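Local coordinates for helix-turn-helix domain-containing protein (Shewanella amazonensis SB2B, PDB 3KE2) that is of unknown function but carries a winged helix-turn-helix domain, a fold that in many relatives binds DNA, at residues Leu25-Leu28 and Met29-Arg33; Arg33-Leu36 and Leu37-Gly40. All coordinates share one frame; numbering follows the deposited sequence.

Contact 1 of 2, residues Leu25-Leu28 and Met29-Arg33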
ATOM      1  N   LEU A  25      -9.045   7.237   2.395  1.00 17.78           N
ATOM      2  CA  LEU A  25      -9.006   8.320   3.379  1.00 17.74           C
ATOM      3  C   LEU A  25      -7.965   9.357   2.946  1.00 17.85           C
ATOM      4  O   LEU A  25      -8.238  10.563   2.890  1.00 17.48           O
ATOM      5  CB  LEU A  25      -8.697   7.797   4.765  1.00 17.36           C
ATOM      6  CG  LEU A  25      -9.813   7.061   5.442  1.00 16.94           C
ATOM      7  CD1 LEU A  25      -9.369   6.667   6.831  1.00 15.94           C
ATOM      8  CD2 LEU A  25     -10.990   7.983   5.492  1.00 17.78           C
ATOM      9  N   ALA A  26      -6.791   8.865   2.583  1.00 17.84           N
ATOM     10  CA  ALA A  26      -5.725   9.734   2.172  1.00 17.97           C
ATOM     11  C   ALA A  26      -6.175  10.598   1.005  1.00 17.82           C
ATOM     12  O   ALA A  26      -5.815  11.764   0.931  1.00 18.47           O
ATOM     13  CB  ALA A  26      -4.498   8.912   1.797  1.00 18.23           C
ATOM     14  N   HIS A  27      -6.940  10.030   0.084  1.00 17.61           N
ATOM     15  CA  HIS A  27      -7.445  10.798  -1.072  1.00 17.76           C
ATOM     16  C   HIS A  27      -8.402  11.886  -0.580  1.00 17.45           C
ATOM     17  O   HIS A  27      -8.279  13.029  -0.972  1.00 17.56           O
ATOM     18  CB  HIS A  27      -8.095   9.845  -2.093  1.00 17.79           C
ATOM     19  CG  HIS A  27      -8.810  10.513  -3.227  1.00 18.48           C
ATOM     20  ND1 HIS A  27      -8.186  10.847  -4.415  1.00 20.51           N
ATOM     21  CD2 HIS A  27     -10.119  10.839  -3.385  1.00 19.24           C
ATOM     22  CE1 HIS A  27      -9.073  11.379  -5.242  1.00 20.64           C
ATOM     23  NE2 HIS A  27     -10.255  11.383  -4.643  1.00 21.03           N
ATOM     24  N   LEU A  28      -9.333  11.527   0.302  1.00 17.72           N
ATOM     25  CA  LEU A  28     -10.274  12.494   0.840  1.00 17.95           C
ATOM     26  C   LEU A  28      -9.551  13.659   1.529  1.00 18.86           C
ATOM     27  O   LEU A  28      -9.826  14.821   1.249  1.00 18.72           O
ATOM     28  CB  LEU A  28     -11.206  11.819   1.822  1.00 17.69           C
ATOM     29  CG  LEU A  28     -12.246  10.864   1.247  1.00 16.03           C
ATOM     30  CD1 LEU A  28     -13.025  10.289   2.410  1.00 13.10           C
ATOM     31  CD2 LEU A  28     -13.179  11.543   0.230  1.00 10.98           C
HETATM   32  N   MSE A  29      -8.594  13.318   2.392  1.00 19.66           N
HETATM   33  CA  MSE A  29      -7.803  14.289   3.145  1.00 20.32           C
HETATM   34  C   MSE A  29      -6.980  15.194   2.271  1.00 21.13           C
HETATM   35  O   MSE A  29      -6.708  16.333   2.623  1.00 21.77           O
HETATM   36  CB  MSE A  29      -6.854  13.549   4.071  1.00 20.48           C
HETATM   37  CG  MSE A  29      -7.551  12.777   5.123  1.00 19.97           C
HETATM   38 SE   MSE A  29      -6.309  11.710   6.099  0.75 24.34          SE
HETATM   39  CE  MSE A  29      -7.546  10.821   7.154  1.00  9.93           C
ATOM     40  N   ASP A  30      -6.605  14.700   1.112  1.00 22.12           N
ATOM     41  CA  ASP A  30      -5.769  15.459   0.222  1.00 22.85           C
ATOM     42  C   ASP A  30      -6.568  16.455  -0.613  1.00 23.50           C
ATOM     43  O   ASP A  30      -6.022  17.468  -1.027  1.00 24.56           O
ATOM     44  CB  ASP A  30      -5.019  14.486  -0.706  1.00 23.02           C
ATOM     45  CG  ASP A  30      -3.682  15.037  -1.210  1.00 23.72           C
ATOM     46  OD1 ASP A  30      -2.906  15.595  -0.398  1.00 23.58           O
ATOM     47  OD2 ASP A  30      -3.377  14.834  -2.409  1.00 25.51           O
ATOM     48  N   ASP A  31      -7.847  16.191  -0.873  1.00 23.87           N
ATOM     49  CA  ASP A  31      -8.655  17.103  -1.726  1.00 24.19           C
ATOM     50  C   ASP A  31      -9.486  18.147  -0.948  1.00 22.63           C
ATOM     51  O   ASP A  31     -10.001  19.080  -1.552  1.00 22.98           O
ATOM     52  CB  ASP A  31      -9.566  16.296  -2.687  1.00 25.14           C
ATOM     53  CG  ASP A  31      -8.762  15.281  -3.616  1.00 29.65           C
ATOM     54  OD1 ASP A  31      -7.538  14.983  -3.391  1.00 32.99           O
ATOM     55  OD2 ASP A  31      -9.386  14.758  -4.579  1.00 34.97           O
ATOM     56  N   ALA A  32      -9.595  17.981   0.368  1.00 21.18           N
ATOM     57  CA  ALA A  32     -10.336  18.884   1.254  1.00 20.37           C
ATOM     58  C   ALA A  32      -9.803  18.815   2.708  1.00 20.00           C
ATOM     59  O   ALA A  32      -9.180  17.834   3.105  1.00 19.61           O
ATOM     60  CB  ALA A  32     -11.822  18.560   1.226  1.00 19.24           C
ATOM     61  N   ARG A  33     -10.059  19.857   3.493  1.00 19.53           N
ATOM     62  CA  ARG A  33      -9.647  19.885   4.880  1.00 19.42           C
ATOM     63  C   ARG A  33     -10.633  19.108   5.718  1.00 18.65           C
ATOM     64  O   ARG A  33     -11.783  19.516   5.867  1.00 18.30           O
ATOM     65  CB  ARG A  33      -9.557  21.306   5.407  1.00 19.91           C
ATOM     66  CG  ARG A  33      -8.526  22.078   4.670  1.00 22.24           C
ATOM     67  CD  ARG A  33      -8.143  23.369   5.337  1.00 24.17           C
ATOM     68  NE  ARG A  33      -7.060  23.970   4.569  1.00 26.65           N
ATOM     69  CZ  ARG A  33      -6.422  25.094   4.891  1.00 29.54           C
ATOM     70  NH1 ARG A  33      -6.735  25.778   5.996  1.00 30.17           N
ATOM     71  NH2 ARG A  33      -5.450  25.533   4.100  1.00 30.79           N
TER

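Contact 2 of 2, residues Arg33-Leu36 and Leu37-Gly40. With NO3 (nitrate ion), chain D.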
ATOM      1  N   ARG A  33     -10.059  19.857   3.493  1.00 19.53           N
ATOM      2  CA  ARG A  33      -9.647  19.885   4.880  1.00 19.42           C
ATOM      3  C   ARG A  33     -10.633  19.108   5.718  1.00 18.65           C
ATOM      4  O   ARG A  33     -11.783  19.516   5.867  1.00 18.30           O
ATOM      5  CB  ARG A  33      -9.557  21.306   5.407  1.00 19.91           C
ATOM      6  CG  ARG A  33      -8.526  22.078   4.670  1.00 22.24           C
ATOM      7  CD  ARG A  33      -8.143  23.369   5.337  1.00 24.17           C
ATOM      8  NE  ARG A  33      -7.060  23.970   4.569  1.00 26.65           N
ATOM      9  CZ  ARG A  33      -6.422  25.094   4.891  1.00 29.54           C
ATOM     10  NH1 ARG A  33      -6.735  25.778   5.996  1.00 30.17           N
ATOM     11  NH2 ARG A  33      -5.450  25.533   4.100  1.00 30.79           N
ATOM     12  N   HIS A  34     -10.156  17.996   6.266  1.00 17.44           N
ATOM     13  CA  HIS A  34     -10.951  17.131   7.083  1.00 16.85           C
ATOM     14  C   HIS A  34     -10.340  16.845   8.408  1.00 16.70           C
ATOM     15  O   HIS A  34      -9.113  16.902   8.560  1.00 16.63           O
ATOM     16  CB  HIS A  34     -11.075  15.742   6.458  1.00 16.27           C
ATOM     17  CG  HIS A  34     -12.092  15.643   5.385  1.00 15.48           C
ATOM     18  ND1 HIS A  34     -13.433  15.545   5.654  1.00 14.51           N
ATOM     19  CD2 HIS A  34     -11.968  15.563   4.041  1.00 16.08           C
ATOM     20  CE1 HIS A  34     -14.098  15.450   4.519  1.00 15.48           C
ATOM     21  NE2 HIS A  34     -13.232  15.456   3.523  1.00 14.95           N
ATOM     22  N   ASN A  35     -11.223  16.495   9.350  1.00 15.95           N
ATOM     23  CA  ASN A  35     -10.832  15.989  10.654  1.00 15.61           C
ATOM     24  C   ASN A  35     -11.695  14.734  10.933  1.00 15.27           C
ATOM     25  O   ASN A  35     -12.441  14.294  10.076  1.00 15.14           O
ATOM     26  CB  ASN A  35     -10.880  17.057  11.752  1.00 15.78           C
ATOM     27  CG  ASN A  35     -12.229  17.663  11.945  1.00 15.01           C
ATOM     28  OD1 ASN A  35     -13.252  17.101  11.594  1.00 14.45           O
ATOM     29  ND2 ASN A  35     -12.233  18.830  12.551  1.00 16.17           N
ATOM     30  N   LEU A  36     -11.566  14.142  12.107  1.00 15.32           N
ATOM     31  CA  LEU A  36     -12.296  12.917  12.404  1.00 15.26           C
ATOM     32  C   LEU A  36     -13.801  13.120  12.292  1.00 15.26           C
ATOM     33  O   LEU A  36     -14.501  12.327  11.683  1.00 15.31           O
ATOM     34  CB  LEU A  36     -11.914  12.404  13.790  1.00 15.00           C
ATOM     35  CG  LEU A  36     -10.479  11.909  13.947  1.00 15.01           C
ATOM     36  CD1 LEU A  36     -10.254  11.470  15.368  1.00 13.74           C
ATOM     37  CD2 LEU A  36     -10.152  10.746  12.982  1.00 14.59           C
ATOM     38  N   LEU A  37     -14.278  14.208  12.853  1.00 15.48           N
ATOM     39  CA  LEU A  37     -15.689  14.512  12.823  1.00 16.07           C
ATOM     40  C   LEU A  37     -16.204  14.703  11.388  1.00 15.90           C
ATOM     41  O   LEU A  37     -17.274  14.206  11.045  1.00 15.95           O
ATOM     42  CB  LEU A  37     -15.967  15.766  13.649  1.00 16.29           C
ATOM     43  CG  LEU A  37     -17.457  16.020  13.872  1.00 18.54           C
ATOM     44  CD1 LEU A  37     -18.175  14.703  14.364  1.00 19.13           C
ATOM     45  CD2 LEU A  37     -17.688  17.220  14.820  1.00 18.12           C
ATOM     46  N   SER A  38     -15.440  15.398  10.542  1.00 15.64           N
ATOM     47  CA  SER A  38     -15.894  15.603   9.158  1.00 15.56           C
ATOM     48  C   SER A  38     -15.818  14.279   8.399  1.00 15.20           C
ATOM     49  O   SER A  38     -16.755  13.926   7.691  1.00 14.50           O
ATOM     50  CB  SER A  38     -15.123  16.725   8.421  1.00 15.54           C
ATOM     51  OG  SER A  38     -13.759  16.420   8.232  1.00 15.32           O
ATOM     52  N   LEU A  39     -14.728  13.541   8.572  1.00 15.02           N
ATOM     53  CA  LEU A  39     -14.616  12.248   7.916  1.00 15.59           C
ATOM     54  C   LEU A  39     -15.769  11.294   8.332  1.00 16.37           C
ATOM     55  O   LEU A  39     -16.294  10.554   7.512  1.00 16.35           O
ATOM     56  CB  LEU A  39     -13.246  11.613   8.185  1.00 15.38           C
ATOM     57  CG  LEU A  39     -12.077  12.290   7.449  1.00 15.19           C
ATOM     58  CD1 LEU A  39     -10.724  11.871   8.009  1.00 12.35           C
ATOM     59  CD2 LEU A  39     -12.152  12.013   5.951  1.00 12.92           C
ATOM     60  N   GLY A  40     -16.182  11.345   9.592  1.00 17.33           N
ATOM     61  CA  GLY A  40     -17.238  10.472  10.062  1.00 18.09           C
ATOM     62  C   GLY A  40     -18.574  10.732   9.396  1.00 18.85           C
ATOM     63  O   GLY A  40     -19.247   9.794   8.952  1.00 19.08           O
TER
HETATM   64  N   NO3 D 117     -11.447  15.787  15.223  1.00 35.47           N
HETATM   65  O1  NO3 D 117     -10.391  15.090  14.654  1.00 36.08           O
HETATM   66  O2  NO3 D 117     -11.295  16.356  16.487  1.00 34.66           O
HETATM   67  O3  NO3 D 117     -12.636  15.907  14.504  1.00 35.80           O

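Contact 1 of 2, residues Leu25-Leu28 and Met29-Arg33
The carboxylate of D31 stands over one face of the H27 ring, toward its rim, one turn further along helix 14-31, the helix whose last turns form this contact in the winged helix-turn-helix domain. D31 OD2 does the touching, 3.5 Å from H27 CE1, and the ring and carboxylate planes are turned 58° apart. OD2 lies over the ring face, and no ring N-H points at it, so this is a polar atom against an aromatic face and not a hydrogen bond. With CG anti to the backbone N (chi1 172°), the H27 ring comes to lie beside the D31 carboxylate, while M91, D92 and V95 of helix 88-102 touch it as well. Cutting the side chain back to an alanine here is likely to leave the D31 carboxylate without its neighbouring ring and to open a gap against helix 88-102. The inner side of the helix is apolar: L25 and M29, a selenomethionine, both lean on F57, and the extended chain of M29 brings its CE to 4.0 Å from L25 CB. Between these two residues runs a regular helical bond, M29 N to L25 O, 2.8 Å and nearly straight at 174°. The bonds then lengthen as the helix runs out. D30 N is shared weakly between A26 O and H27 O, and D31 N between H27 O and L28 O. A32 is the first residue to leave helical backbone angles, and its N reaches L28 O in a weak bond of 3.3 Å.

Contact 2 of 2, residues Arg33-Leu36 and Leu37-Gly40
H34 lays one face of its imidazole against L39, whose CD2 sits 3.9 Å from the ring centroid in a CH-pi contact, 19° off the ring normal and displaced toward the rim. At the ring edge, near its plane, H34 ND1 meets S38 OG at 2.7 Å in a hydrogen bond in which either atom could be the donor. The same hydroxyl oxygen accepts from N35 N at 2.8 Å, and the reciprocal bond runs from S38 N to N35 OD1 at 3.0 Å, nearly along the carbonyl direction of the amide. N35 and S38 thus form a capping box at the start of helix 36-43, with N35 as N-cap. The box depends on both side chains lying between their own backbone N and carbonyl carbon (chi1 60° for N35, 65° for S38), which turns each polar end back to the partner's backbone N-H. Helical bonding begins at once: L39 N binds N35 O at 2.8 Å in a nearly straight bond, and G40 N follows onto L36 O. A nitrate ion, probably from the crystallisation liquor, takes the two amides that follow the N-cap, L36 N giving to its O1 and L37 N to its O3 at 2.9 Å. N35 ND2, the other end of the same amide, makes a weak hydrogen bond to G76 O. Side chain and anion together therefore satisfy the amides of L36, L37 and S38, and the nitrate's place is consistent with the attraction of a helix N terminus, with its positive dipole end, for negative charge.

Overall arrangement
From the N terminus the chain runs up helix 14-31, whose last turns make contact 1, leaves the helix at A32, and turns through R33, shared by both contacts, into the cap of helix 36-43 in contact 2. The contacts neither nest nor cross: each is local, and they follow one another, closing the end of one helix and the start of the next. They also touch across the turn, where L39 packs on L25, L28 and M29, with M29 CE 3.5 Å from L39 CD1. L25, M29, L36 and L39 all reach helix 47-55, tying the three helices together, while H34 bonds through its backbone to Y78 of strand 77-82.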